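Local coordinates for protein Exo-arabinanase (Penicillium chrysogenum, PDB 3A72) that probably releases arabinobiose or arabinose from the chain ends of alpha-1,5-linked L-arabinan, as an exo-acting glycoside hydrolase built on a six-bladed beta-propeller, at residues T23-L31 / Y314-E323; T4-P14 / N342-D350. All coordinates share one frame; numbering follows the deposited sequence.

Contact 1. Residues T23-L31 / Y314-E323; sequences TLYPRNEQL and YTRALRVLSE
Two innermost strands of neighbouring blades face each other here in a six-bladed beta-propeller: 23-30 opens one four-stranded blade and 317-320 begins the blade that closes the ring. The strand axes run nearly parallel, 14° apart, but at 6.9 Å no backbone hydrogen bonds join them, and side chains bridge the seam. Near the glycan pocket, to which Tyr25 and Tyr314 both belong, the methyl CG2 of Thr315 sits over one face of the Tyr25 ring in a CH-pi contact, 3.6 Å from its centroid. Setting OG1 anti to the backbone N (chi1 -163°) gives the same threonine a second role, since Arg27 NH2 reaches OG1 at 2.8 Å while Arg27 NH1 donates to both OG1 and the carbonyl O of Thr315. Next along the strands, Pro26 CG rests against the methyl of Ala317, whose small side chain suits a place where the two backbones come near. Arg319, long enough to cross the gap, grips Asn28 side-on: NE donates to OD1 at 2.9 Å, in the amide plane, and NH2 to the backbone O. Over one face of its guanidinium lies Glu29 OE2, 3.1 Å from NH1, a salt bridge of charge alone. Farthest from the two tyrosines, the extended Gln30 uses both halves of its amide: OE1 accepts from Ser322 N at 2.8 Å, and NE2 donates to the syn lone pair of Glu323 OE1 at 2.9 Å, with an N-H...O angle of 161°.

Contact 2. Residues T4-P14 / N342-D350; sequences TSLTNVTIFSP and NRVSVSVMD
The ring closure of the beta-propeller is made here, where the N-terminal strand 6-10 pairs antiparallel with the C-terminal strand 344-350 and becomes the outermost strand of the last blade. Leu6 and Val348 form a hydrogen-bonded pair, with Leu6 N to Val348 O at 3.0 Å. A G1 beta bulge follows, in which Asn8 and Val9 both face Val346; Val9 N donates to Val346 O at 2.8 Å, whereas Asn8 N turns to Ser347 OG at 2.9 Å. That hydroxyl also bonds Glu310. A classic bulge comes next: Ile11 N and Phe12 N approach Val344 O from the same face of its carbonyl plane. The extra residue turns Ile11 toward the first blade, so that its CG1 meets Val346 CG1 at 4.0 Å and its CB packs on Val344, next to Trp40. Beta-branched valines suit such extended backbone and fill this apolar side. Across the other side, Arg343 bends at chi3 (-96°) to bring its guanidinium end-on to Asn8 OD1, NH1 donating from near the carbonyl plane and NH2, at 2.9 Å, from above it. The amide stands almost upright on the guanidinium, 82° between planes, and NH2 also reaches Thr10 OG1 at 3.2 Å. Neither acceptor is charged, so hydrogen bonds rather than a salt bridge let Arg343 tie together Asn8 and Thr10, on either side of Val9.

Overall arrangement
Both contacts belong to the last blade, at opposite borders of its sheet: contact 1 involves its innermost strand 317-320, contact 2 its outermost strand 6-10. Contact 1 is buried near the propeller's centre and joins two separate sheets, so polar and charged side chains span the gap. Contact 2 is only partly buried, lies farther out and works within one sheet, chiefly through backbone hydrogen bonds, with a valine-rich side against the neighbouring blade and an arginine on the other. Their centres are 11 Å apart and they touch at Thr23, whose O probably accepts from Asn342 ND2 and whose CG2 packs on Phe12, linking blade closure to the seam beside the sugar.

Contact 1. Residues T23-L31 / Y314-E323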
ATOM      1  N   THR A  23     -16.139   2.376   0.898  1.00  5.55           N
ATOM      2  CA  THR A  23     -14.834   2.386   0.254  1.00  4.97           C
ATOM      3  C   THR A  23     -13.801   2.355   1.362  1.00  5.18           C
ATOM      4  O   THR A  23     -14.050   2.804   2.482  1.00  5.76           O
ATOM      5  CB  THR A  23     -14.624   3.642  -0.625  1.00  5.48           C
ATOM      6  OG1 THR A  23     -14.675   4.857   0.146  1.00  6.32           O
ATOM      7  CG2 THR A  23     -15.698   3.778  -1.668  1.00  6.47           C
ATOM      8  N   LEU A  24     -12.618   1.856   1.045  1.00  4.88           N
ATOM      9  CA  LEU A  24     -11.497   1.825   1.970  1.00  4.87           C
ATOM     10  C   LEU A  24     -10.236   1.444   1.213  1.00  4.47           C
ATOM     11  O   LEU A  24     -10.353   0.791   0.157  1.00  4.74           O
ATOM     12  CB  LEU A  24     -11.724   0.736   3.065  1.00  4.81           C
ATOM     13  CG  LEU A  24     -10.924   0.935   4.366  1.00  5.27           C
ATOM     14  CD1 LEU A  24     -11.472   2.079   5.197  1.00  6.44           C
ATOM     15  CD2 LEU A  24     -10.931  -0.370   5.176  1.00  5.93           C
ATOM     16  N   TYR A  25      -9.063   1.776   1.715  1.00  4.20           N
ATOM     17  CA  TYR A  25      -7.810   1.195   1.279  1.00  4.26           C
ATOM     18  C   TYR A  25      -7.436   1.675  -0.128  1.00  4.01           C
ATOM     19  O   TYR A  25      -7.475   0.922  -1.110  1.00  4.58           O
ATOM     20  CB  TYR A  25      -7.834  -0.331   1.379  1.00  4.38           C
ATOM     21  CG  TYR A  25      -6.470  -0.969   1.538  1.00  4.15           C
ATOM     22  CD1 TYR A  25      -6.080  -1.479   2.782  1.00  4.09           C
ATOM     23  CD2 TYR A  25      -5.550  -1.036   0.484  1.00  4.05           C
ATOM     24  CE1 TYR A  25      -4.820  -2.062   2.974  1.00  4.53           C
ATOM     25  CE2 TYR A  25      -4.289  -1.630   0.675  1.00  4.70           C
ATOM     26  CZ  TYR A  25      -3.949  -2.125   1.899  1.00  4.11           C
ATOM     27  OH  TYR A  25      -2.726  -2.743   2.123  1.00  4.47           O
ATOM     28  N   PRO A  26      -7.087   2.961  -0.264  1.00  3.97           N
ATOM     29  CA  PRO A  26      -6.766   3.505  -1.584  1.00  4.46           C
ATOM     30  C   PRO A  26      -5.435   3.002  -2.058  1.00  4.21           C
ATOM     31  O   PRO A  26      -4.458   3.005  -1.289  1.00  4.58           O
ATOM     32  CB  PRO A  26      -6.674   5.009  -1.316  1.00  4.31           C
ATOM     33  CG  PRO A  26      -6.159   5.078   0.105  1.00  4.72           C
ATOM     34  CD  PRO A  26      -6.864   3.946   0.816  1.00  4.26           C
ATOM     35  N   ARG A  27      -5.316   2.671  -3.325  1.00  4.27           N
ATOM     36  CA  ARG A  27      -4.017   2.427  -3.975  1.00  4.32           C
ATOM     37  C   ARG A  27      -4.094   3.050  -5.365  1.00  4.31           C
ATOM     38  O   ARG A  27      -5.144   3.186  -5.965  1.00  5.18           O
ATOM     39  CB  ARG A  27      -3.640   0.947  -4.006  1.00  4.63           C
ATOM     40  CG  ARG A  27      -3.308   0.380  -2.619  1.00  4.49           C
ATOM     41  CD  ARG A  27      -1.991   0.915  -2.115  1.00  4.72           C
ATOM     42  NE  ARG A  27      -1.554   0.345  -0.839  1.00  4.67           N
ATOM     43  CZ  ARG A  27      -1.796   0.897   0.365  1.00  4.01           C
ATOM     44  NH1 ARG A  27      -2.521   1.979   0.509  1.00  4.52           N
ATOM     45  NH2 ARG A  27      -1.259   0.310   1.429  1.00  4.86           N
ATOM     46  N   ASN A  28      -2.904   3.364  -5.922  1.00  4.41           N
ATOM     47  CA  ASN A  28      -2.847   4.004  -7.213  1.00  4.28           C
ATOM     48  C   ASN A  28      -1.550   3.610  -7.923  1.00  4.43           C
ATOM     49  O   ASN A  28      -0.636   3.017  -7.336  1.00  5.51           O
ATOM     50  CB  ASN A  28      -3.050   5.513  -7.066  1.00  4.66           C
ATOM     51  CG  ASN A  28      -2.041   6.082  -6.133  1.00  5.53           C
ATOM     52  OD1 ASN A  28      -0.826   6.002  -6.313  1.00  7.08           O
ATOM     53  ND2 ASN A  28      -2.424   6.684  -5.061  1.00  6.31           N
ATOM     54  N   GLU A  29      -1.480   3.962  -9.183  1.00  4.53           N
ATOM     55  CA  GLU A  29      -0.269   3.791  -9.981  1.00  4.44           C
ATOM     56  C   GLU A  29      -0.217   4.909 -11.013  1.00  4.55           C
ATOM     57  O   GLU A  29      -1.253   5.395 -11.441  1.00  7.84           O
ATOM     58  CB  GLU A  29      -0.204   2.410 -10.642  1.00  5.84           C
ATOM     59  CG  GLU A  29       1.017   2.051 -11.455  1.00  8.16           C
ATOM     60  CD  GLU A  29       2.302   2.127 -10.669  1.00  5.71           C
ATOM     61  OE1 GLU A  29       3.051   1.139 -10.395  1.00  6.55           O
ATOM     62  OE2 GLU A  29       2.663   3.289 -10.391  1.00  6.70           O
ATOM     63  N   GLN A  30       0.980   5.280 -11.428  1.00  4.41           N
ATOM     64  CA  GLN A  30       1.184   6.165 -12.564  1.00  4.59           C
ATOM     65  C   GLN A  30       1.864   5.317 -13.652  1.00  4.89           C
ATOM     66  O   GLN A  30       2.900   4.714 -13.426  1.00  6.71           O
ATOM     67  CB  GLN A  30       2.036   7.388 -12.221  1.00  4.96           C
ATOM     68  CG  GLN A  30       2.153   8.275 -13.437  1.00  5.59           C
ATOM     69  CD  GLN A  30       2.916   9.544 -13.173  1.00  5.57           C
ATOM     70  OE1 GLN A  30       3.942   9.582 -12.475  1.00  6.15           O
ATOM     71  NE2 GLN A  30       2.422  10.659 -13.725  1.00  5.91           N
ATOM     72  N   LEU A  31       1.242   5.282 -14.815  1.00  4.90           N
ATOM     73  CA  LEU A  31       1.776   4.545 -15.945  1.00  5.53           C
ATOM     74  C   LEU A  31       2.887   5.370 -16.589  1.00  5.70           C
ATOM     75  O   LEU A  31       2.988   6.592 -16.385  1.00  6.12           O
ATOM     76  CB  LEU A  31       0.668   4.243 -16.939  1.00  6.58           C
ATOM     77  CG  LEU A  31      -0.522   3.500 -16.382  1.00  7.25           C
ATOM     78  CD1 LEU A  31      -1.405   3.079 -17.552  1.00 12.57           C
ATOM     79  CD2 LEU A  31      -0.134   2.286 -15.544  1.00  9.09           C
ATOM     80  N   TYR A 314      -7.403   5.852   6.383  1.00  5.57           N
ATOM     81  CA  TYR A 314      -6.741   4.583   6.590  1.00  5.17           C
ATOM     82  C   TYR A 314      -5.869   4.219   5.379  1.00  4.67           C
ATOM     83  O   TYR A 314      -6.323   4.267   4.225  1.00  4.85           O
ATOM     84  CB  TYR A 314      -7.785   3.510   6.766  1.00  6.36           C
ATOM     85  CG  TYR A 314      -7.263   2.108   7.077  1.00  5.21           C
ATOM     86  CD1 TYR A 314      -6.507   1.855   8.203  1.00  5.62           C
ATOM     87  CD2 TYR A 314      -7.553   1.077   6.233  1.00  5.63           C
ATOM     88  CE1 TYR A 314      -6.020   0.616   8.490  1.00  5.41           C
ATOM     89  CE2 TYR A 314      -7.140  -0.214   6.527  1.00  5.86           C
ATOM     90  CZ  TYR A 314      -6.382  -0.443   7.662  1.00  5.27           C
ATOM     91  OH  TYR A 314      -6.004  -1.729   7.987  1.00  6.23           O
ATOM     92  N   THR A 315      -4.597   3.859   5.671  1.00  4.27           N
ATOM     93  CA  THR A 315      -3.586   3.572   4.657  1.00  4.27           C
ATOM     94  C   THR A 315      -3.621   4.539   3.461  1.00  4.41           C
ATOM     95  O   THR A 315      -3.492   4.176   2.302  1.00  4.83           O
ATOM     96  CB  THR A 315      -3.612   2.070   4.265  1.00  4.33           C
ATOM     97  OG1 THR A 315      -2.358   1.769   3.583  1.00  4.56           O
ATOM     98  CG2 THR A 315      -4.741   1.609   3.413  1.00  5.07           C
ATOM     99  N   ARG A 316      -3.764   5.826   3.803  1.00  4.23           N
ATOM    100  CA  ARG A 316      -3.738   6.890   2.813  1.00  4.53           C
ATOM    101  C   ARG A 316      -2.513   6.739   1.940  1.00  3.98           C
ATOM    102  O   ARG A 316      -1.404   6.550   2.439  1.00  4.49           O
ATOM    103  CB  ARG A 316      -3.798   8.244   3.533  1.00  4.54           C
ATOM    104  CG  ARG A 316      -3.974   9.430   2.616  1.00  4.60           C
ATOM    105  CD  ARG A 316      -4.167  10.725   3.378  1.00  4.65           C
ATOM    106  NE  ARG A 316      -2.935  11.068   4.082  1.00  4.66           N
ATOM    107  CZ  ARG A 316      -2.742  12.213   4.716  1.00  5.03           C
ATOM    108  NH1 ARG A 316      -3.654  13.178   4.688  1.00  5.28           N
ATOM    109  NH2 ARG A 316      -1.600  12.441   5.380  1.00  5.83           N
ATOM    110  N   ALA A 317      -2.721   6.811   0.623  1.00  4.32           N
ATOM    111  CA  ALA A 317      -1.702   6.447  -0.359  1.00  4.22           C
ATOM    112  C   ALA A 317      -1.047   7.677  -0.925  1.00  4.50           C
ATOM    113  O   ALA A 317      -1.680   8.692  -1.228  1.00  7.29           O
ATOM    114  CB  ALA A 317      -2.316   5.619  -1.473  1.00  4.92           C
ATOM    115  N   LEU A 318       0.279   7.624  -1.089  1.00  4.26           N
ATOM    116  CA  LEU A 318       1.084   8.701  -1.638  1.00  4.26           C
ATOM    117  C   LEU A 318       1.701   8.247  -2.960  1.00  4.53           C
ATOM    118  O   LEU A 318       2.072   7.075  -3.127  1.00  5.11           O
ATOM    119  CB  LEU A 318       2.234   9.060  -0.698  1.00  4.52           C
ATOM    120  CG  LEU A 318       1.863   9.459   0.725  1.00  4.65           C
ATOM    121  CD1 LEU A 318       3.112   9.755   1.532  1.00  5.87           C
ATOM    122  CD2 LEU A 318       0.917  10.648   0.713  1.00  6.27           C
ATOM    123  N   ARG A 319       1.931   9.192  -3.866  1.00  4.74           N
ATOM    124  CA  ARG A 319       2.677   8.907  -5.088  1.00  4.53           C
ATOM    125  C   ARG A 319       3.375  10.191  -5.556  1.00  4.24           C
ATOM    126  O   ARG A 319       2.744  11.216  -5.741  1.00  5.10           O
ATOM    127  CB  ARG A 319       1.821   8.342  -6.177  1.00  5.15           C
ATOM    128  CG  ARG A 319       2.622   7.964  -7.403  1.00  6.19           C
ATOM    129  CD  ARG A 319       1.880   7.070  -8.378  1.00  6.35           C
ATOM    130  NE  ARG A 319       1.621   5.767  -7.774  1.00  5.52           N
ATOM    131  CZ  ARG A 319       2.544   4.801  -7.612  1.00  6.18           C
ATOM    132  NH1 ARG A 319       3.767   4.950  -8.038  1.00  8.07           N
ATOM    133  NH2 ARG A 319       2.177   3.703  -7.012  1.00  6.97           N
ATOM    134  N   VAL A 320       4.676  10.079  -5.789  1.00  4.73           N
ATOM    135  CA  VAL A 320       5.433  11.151  -6.426  1.00  4.60           C
ATOM    136  C   VAL A 320       5.257  10.965  -7.936  1.00  4.92           C
ATOM    137  O   VAL A 320       5.731   9.942  -8.502  1.00  5.77           O
ATOM    138  CB  VAL A 320       6.902  11.118  -6.028  1.00  5.27           C
ATOM    139  CG1 VAL A 320       7.695  12.177  -6.813  1.00  6.24           C
ATOM    140  CG2 VAL A 320       7.050  11.359  -4.514  1.00  5.73           C
ATOM    141  N   LEU A 321       4.569  11.882  -8.575  1.00  5.36           N
ATOM    142  CA  LEU A 321       4.417  11.791 -10.020  1.00  5.27           C
ATOM    143  C   LEU A 321       5.736  12.074 -10.704  1.00  5.41           C
ATOM    144  O   LEU A 321       6.608  12.761 -10.182  1.00  6.03           O
ATOM    145  CB  LEU A 321       3.340  12.774 -10.478  1.00  6.29           C
ATOM    146  CG  LEU A 321       1.953  12.557  -9.858  1.00  6.68           C
ATOM    147  CD1 LEU A 321       0.993  13.547 -10.500  1.00  8.74           C
ATOM    148  CD2 LEU A 321       1.469  11.142  -9.975  1.00  9.22           C
ATOM    149  N   SER A 322       5.910  11.519 -11.910  1.00  4.83           N
ATOM    150  CA  SER A 322       7.167  11.644 -12.615  1.00  5.30           C
ATOM    151  C   SER A 322       7.419  13.038 -13.183  1.00  5.12           C
ATOM    152  O   SER A 322       8.589  13.436 -13.379  1.00  5.92           O
ATOM    153  CB  SER A 322       7.223  10.625 -13.733  1.00  6.03           C
ATOM    154  OG  SER A 322       6.164  10.754 -14.619  1.00  6.68           O
ATOM    155  N   GLU A 323       6.371  13.762 -13.436  1.00  4.72           N
ATOM    156  CA  GLU A 323       6.465  15.017 -14.181  1.00  4.96           C
ATOM    157  C   GLU A 323       7.418  15.984 -13.527  1.00  5.04           C
ATOM    158  O   GLU A 323       7.495  16.116 -12.305  1.00  5.44           O
ATOM    159  CB  GLU A 323       5.124  15.657 -14.380  1.00  5.51           C
ATOM    160  CG  GLU A 323       4.257  14.983 -15.428  1.00  5.79           C
ATOM    161  CD  GLU A 323       3.585  13.728 -15.070  1.00  5.74           C
ATOM    162  OE1 GLU A 323       3.584  13.286 -13.913  1.00  5.98           O
ATOM    163  OE2 GLU A 323       3.066  13.071 -16.082  1.00  7.93           O
TER
HETATM  164  O   HOH W   1      -8.999   3.995   3.534  1.00  8.89           O
HETATM  165  O   HOH W   2       0.071   5.603  -3.952  1.00 15.70           O
HETATM  166  O   HOH W   3       2.941   0.917  -7.619  1.00  6.52           O
HETATM  167  O   HOH W   4       5.030   8.677 -15.754  1.00 25.51           O

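Contact 2. Residues T4-P14 / N342-D350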
ATOM      1  N   THR A   4      -0.874  20.503 -11.639  1.00  8.32           N
ATOM      2  CA  THR A   4      -1.115  21.641 -10.789  1.00  8.68           C
ATOM      3  C   THR A   4      -1.550  21.128  -9.432  1.00  7.86           C
ATOM      4  O   THR A   4      -1.944  19.973  -9.232  1.00  7.63           O
ATOM      5  CB  THR A   4      -2.205  22.548 -11.419  1.00 15.77           C
ATOM      6  OG1 THR A   4      -2.044  23.840 -10.910  1.00 29.69           O
ATOM      7  CG2 THR A   4      -3.534  21.964 -11.140  1.00 15.36           C
ATOM      8  N   SER A   5      -1.495  22.047  -8.441  1.00  8.20           N
ATOM      9  CA  SER A   5      -2.089  21.764  -7.136  1.00  7.63           C
ATOM     10  C   SER A   5      -3.571  21.515  -7.277  1.00  7.21           C
ATOM     11  O   SER A   5      -4.252  22.209  -8.009  1.00 10.24           O
ATOM     12  CB  SER A   5      -1.854  22.907  -6.146  1.00  9.54           C
ATOM     13  OG  SER A   5      -0.484  23.115  -5.905  1.00 11.56           O
ATOM     14  N   LEU A   6      -4.084  20.512  -6.558  1.00  6.84           N
ATOM     15  CA  LEU A   6      -5.480  20.165  -6.515  1.00  6.37           C
ATOM     16  C   LEU A   6      -5.834  19.785  -5.077  1.00  6.09           C
ATOM     17  O   LEU A   6      -5.009  19.164  -4.411  1.00  6.79           O
ATOM     18  CB  LEU A   6      -5.794  18.947  -7.423  1.00  6.97           C
ATOM     19  CG  LEU A   6      -5.579  19.138  -8.902  1.00  6.99           C
ATOM     20  CD1 LEU A   6      -5.699  17.775  -9.620  1.00  8.15           C
ATOM     21  CD2 LEU A   6      -6.566  20.131  -9.497  1.00 10.12           C
ATOM     22  N   THR A   7      -7.040  20.088  -4.640  1.00  7.20           N
ATOM     23  CA  THR A   7      -7.419  19.762  -3.290  1.00  7.83           C
ATOM     24  C   THR A   7      -8.737  19.040  -3.272  1.00  6.91           C
ATOM     25  O   THR A   7      -9.765  19.546  -3.754  1.00  8.14           O
ATOM     26  CB  THR A   7      -7.502  21.029  -2.409  1.00  9.50           C
ATOM     27  OG1 THR A   7      -6.152  21.544  -2.335  1.00 12.73           O
ATOM     28  CG2 THR A   7      -8.040  20.735  -1.019  1.00 10.47           C
ATOM     29  N   ASN A   8      -8.731  17.827  -2.704  1.00  7.61           N
ATOM     30  CA  ASN A   8      -9.935  17.100  -2.366  1.00  7.32           C
ATOM     31  C   ASN A   8     -10.831  16.808  -3.555  1.00  7.46           C
ATOM     32  O   ASN A   8     -12.065  16.919  -3.454  1.00  8.70           O
ATOM     33  CB  ASN A   8     -10.729  17.830  -1.262  1.00  8.17           C
ATOM     34  CG  ASN A   8     -11.745  16.937  -0.623  1.00  8.12           C
ATOM     35  OD1 ASN A   8     -11.570  15.719  -0.540  1.00  8.61           O
ATOM     36  ND2 ASN A   8     -12.822  17.580  -0.160  1.00 12.51           N
ATOM     37  N   VAL A   9     -10.224  16.407  -4.671  1.00  6.77           N
ATOM     38  CA  VAL A   9     -10.973  16.016  -5.868  1.00  6.89           C
ATOM     39  C   VAL A   9     -11.641  14.687  -5.614  1.00  6.43           C
ATOM     40  O   VAL A   9     -10.995  13.748  -5.162  1.00  6.89           O
ATOM     41  CB  VAL A   9     -10.086  15.945  -7.085  1.00  6.76           C
ATOM     42  CG1 VAL A   9     -10.828  15.459  -8.291  1.00  8.33           C
ATOM     43  CG2 VAL A   9      -9.419  17.291  -7.362  1.00  9.55           C
ATOM     44  N   THR A  10     -12.929  14.569  -5.929  1.00  7.77           N
ATOM     45  CA  THR A  10     -13.620  13.295  -5.795  1.00  7.84           C
ATOM     46  C   THR A  10     -13.316  12.348  -6.947  1.00  7.82           C
ATOM     47  O   THR A  10     -13.547  12.674  -8.116  1.00 11.04           O
ATOM     48  CB  THR A  10     -15.117  13.484  -5.810  1.00 10.01           C
ATOM     49  OG1 THR A  10     -15.473  14.411  -4.877  1.00 14.57           O
ATOM     50  CG2 THR A  10     -15.843  12.204  -5.440  1.00 12.25           C
ATOM     51  N   ILE A  11     -12.791  11.196  -6.628  1.00  6.45           N
ATOM     52  CA  ILE A  11     -12.640  10.139  -7.603  1.00  6.66           C
ATOM     53  C   ILE A  11     -13.909   9.303  -7.683  1.00  6.76           C
ATOM     54  O   ILE A  11     -14.403   8.991  -8.766  1.00  8.91           O
ATOM     55  CB  ILE A  11     -11.425   9.215  -7.262  1.00  6.10           C
ATOM     56  CG1 ILE A  11     -10.129  10.035  -7.193  1.00  6.39           C
ATOM     57  CG2 ILE A  11     -11.361   8.072  -8.261  1.00  7.06           C
ATOM     58  CD1 ILE A  11      -8.878   9.228  -6.964  1.00  7.16           C
ATOM     59  N   PHE A  12     -14.445   8.928  -6.506  1.00  6.82           N
ATOM     60  CA  PHE A  12     -15.649   8.115  -6.425  1.00  7.11           C
ATOM     61  C   PHE A  12     -16.380   8.383  -5.124  1.00  7.28           C
ATOM     62  O   PHE A  12     -15.769   8.302  -4.030  1.00  8.29           O
ATOM     63  CB  PHE A  12     -15.289   6.623  -6.483  1.00  7.75           C
ATOM     64  CG  PHE A  12     -16.440   5.661  -6.327  1.00  7.87           C
ATOM     65  CD1 PHE A  12     -17.481   5.641  -7.211  1.00 10.01           C
ATOM     66  CD2 PHE A  12     -16.460   4.767  -5.279  1.00  7.20           C
ATOM     67  CE1 PHE A  12     -18.503   4.733  -7.112  1.00 10.98           C
ATOM     68  CE2 PHE A  12     -17.475   3.847  -5.152  1.00  7.82           C
ATOM     69  CZ  PHE A  12     -18.498   3.826  -6.064  1.00  9.99           C
ATOM     70  N   SER A  13     -17.659   8.699  -5.206  1.00  8.15           N
ATOM     71  CA  SER A  13     -18.532   8.823  -4.062  1.00  9.60           C
ATOM     72  C   SER A  13     -19.490   7.656  -4.066  1.00  9.69           C
ATOM     73  O   SER A  13     -20.298   7.540  -5.014  1.00 10.71           O
ATOM     74  CB  SER A  13     -19.322  10.148  -4.073  1.00 17.19           C
ATOM     75  OG  SER A  13     -19.972  10.404  -2.801  1.00 29.20           O
ATOM     76  N   PRO A  14     -19.405   6.745  -3.120  1.00  8.28           N
ATOM     77  CA  PRO A  14     -20.145   5.497  -3.216  1.00  8.37           C
ATOM     78  C   PRO A  14     -21.645   5.700  -2.967  1.00  9.46           C
ATOM     79  O   PRO A  14     -22.053   6.586  -2.196  1.00 11.12           O
ATOM     80  CB  PRO A  14     -19.567   4.644  -2.129  1.00  8.73           C
ATOM     81  CG  PRO A  14     -19.097   5.608  -1.077  1.00  9.22           C
ATOM     82  CD  PRO A  14     -18.545   6.763  -1.905  1.00  9.33           C
ATOM     83  N   ASN A 342     -17.542   7.598   3.922  1.00  7.35           N
ATOM     84  CA  ASN A 342     -16.302   7.499   3.163  1.00  6.82           C
ATOM     85  C   ASN A 342     -16.528   7.827   1.677  1.00  6.60           C
ATOM     86  O   ASN A 342     -17.587   7.546   1.124  1.00  8.10           O
ATOM     87  CB  ASN A 342     -15.712   6.094   3.274  1.00  6.61           C
ATOM     88  CG  ASN A 342     -15.045   5.813   4.583  1.00  6.57           C
ATOM     89  OD1 ASN A 342     -14.981   6.631   5.514  1.00  7.34           O
ATOM     90  ND2 ASN A 342     -14.474   4.604   4.678  1.00  6.57           N
ATOM     91  N   ARG A 343     -15.473   8.356   1.068  1.00  6.89           N
ATOM     92  CA  ARG A 343     -15.379   8.560  -0.366  1.00  6.92           C
ATOM     93  C   ARG A 343     -13.929   8.443  -0.757  1.00  6.21           C
ATOM     94  O   ARG A 343     -13.042   8.500   0.100  1.00  6.17           O
ATOM     95  CB  ARG A 343     -15.989   9.921  -0.799  1.00  7.76           C
ATOM     96  CG  ARG A 343     -15.365  11.083  -0.051  1.00 12.14           C
ATOM     97  CD  ARG A 343     -16.079  12.378  -0.454  1.00 13.09           C
ATOM     98  NE  ARG A 343     -15.506  13.168  -1.469  1.00 15.43           N
ATOM     99  CZ  ARG A 343     -14.401  13.901  -1.322  1.00 13.66           C
ATOM    100  NH1 ARG A 343     -13.817  13.801  -0.121  1.00 17.60           N
ATOM    101  NH2 ARG A 343     -13.784  14.706  -2.120  1.00 15.54           N
ATOM    102  N   VAL A 344     -13.688   8.310  -2.054  1.00  5.88           N
ATOM    103  CA  VAL A 344     -12.339   8.246  -2.587  1.00  5.42           C
ATOM    104  C   VAL A 344     -12.013   9.605  -3.166  1.00  5.41           C
ATOM    105  O   VAL A 344     -12.723  10.092  -4.044  1.00  6.07           O
ATOM    106  CB  VAL A 344     -12.199   7.140  -3.653  1.00  5.51           C
ATOM    107  CG1 VAL A 344     -10.734   7.036  -4.042  1.00  6.39           C
ATOM    108  CG2 VAL A 344     -12.745   5.823  -3.144  1.00  6.67           C
ATOM    109  N   SER A 345     -10.940  10.225  -2.662  1.00  5.58           N
ATOM    110  CA  SER A 345     -10.543  11.571  -3.060  1.00  5.43           C
ATOM    111  C   SER A 345      -9.032  11.630  -3.247  1.00  5.30           C
ATOM    112  O   SER A 345      -8.269  10.781  -2.782  1.00  5.27           O
ATOM    113  CB  SER A 345     -11.029  12.604  -2.070  1.00  6.17           C
ATOM    114  OG  SER A 345     -10.404  12.493  -0.830  1.00  6.52           O
ATOM    115  N   VAL A 346      -8.600  12.726  -3.882  1.00  5.41           N
ATOM    116  CA  VAL A 346      -7.200  12.942  -4.111  1.00  5.22           C
ATOM    117  C   VAL A 346      -6.877  14.437  -4.110  1.00  5.39           C
ATOM    118  O   VAL A 346      -7.651  15.262  -4.593  1.00  6.35           O
ATOM    119  CB  VAL A 346      -6.778  12.288  -5.455  1.00  5.81           C
ATOM    120  CG1 VAL A 346      -7.482  12.915  -6.642  1.00  6.82           C
ATOM    121  CG2 VAL A 346      -5.278  12.298  -5.655  1.00  7.80           C
ATOM    122  N   SER A 347      -5.699  14.732  -3.536  1.00  5.44           N
ATOM    123  CA  SER A 347      -5.085  16.054  -3.644  1.00  5.16           C
ATOM    124  C   SER A 347      -3.721  15.897  -4.323  1.00  5.04           C
ATOM    125  O   SER A 347      -3.118  14.835  -4.261  1.00  5.87           O
ATOM    126  CB  SER A 347      -4.937  16.695  -2.284  1.00  5.75           C
ATOM    127  OG  SER A 347      -6.181  16.862  -1.621  1.00  6.28           O
ATOM    128  N   VAL A 348      -3.269  16.993  -4.942  1.00  5.04           N
ATOM    129  CA  VAL A 348      -1.941  17.059  -5.535  1.00  5.11           C
ATOM    130  C   VAL A 348      -1.259  18.264  -4.943  1.00  5.35           C
ATOM    131  O   VAL A 348      -1.812  19.369  -4.954  1.00  6.48           O
ATOM    132  CB  VAL A 348      -2.011  17.140  -7.075  1.00  5.70           C
ATOM    133  CG1 VAL A 348      -0.603  17.252  -7.663  1.00  6.35           C
ATOM    134  CG2 VAL A 348      -2.700  15.914  -7.646  1.00  6.22           C
ATOM    135  N   MET A 349      -0.058  18.071  -4.418  1.00  5.38           N
ATOM    136  CA  MET A 349       0.744  19.101  -3.834  1.00  5.36           C
ATOM    137  C   MET A 349       1.953  19.384  -4.674  1.00  5.07           C
ATOM    138  O   MET A 349       2.571  18.502  -5.249  1.00  6.15           O
ATOM    139  CB  MET A 349       1.210  18.651  -2.398  1.00  5.46           C
ATOM    140  CG  MET A 349       0.057  18.268  -1.487  1.00  6.30           C
ATOM    141  SD  MET A 349       0.603  17.625   0.089  1.00  6.91           S
ATOM    142  CE  MET A 349       1.194  19.105   0.894  1.00  9.17           C
ATOM    143  N   ASP A 350       2.336  20.686  -4.727  1.00  5.76           N
ATOM    144  CA  ASP A 350       3.504  21.155  -5.480  1.00  6.07           C
ATOM    145  C   ASP A 350       4.700  21.134  -4.570  1.00  6.16           C
ATOM    146  O   ASP A 350       4.853  22.020  -3.717  1.00  7.51           O
ATOM    147  CB  ASP A 350       3.246  22.542  -6.047  1.00  7.54           C
ATOM    148  CG  ASP A 350       4.394  23.047  -6.893  1.00  9.23           C
ATOM    149  OD1 ASP A 350       5.434  22.370  -7.003  1.00  7.95           O
ATOM    150  OD2 ASP A 350       4.209  24.145  -7.540  1.00 12.79           O
TER
HETATM  151  O   HOH W   5       0.680  22.609  -3.508  1.00  9.16           O
HETATM  152  O   HOH W   6     -18.039  13.784  -3.068  1.00 38.07           O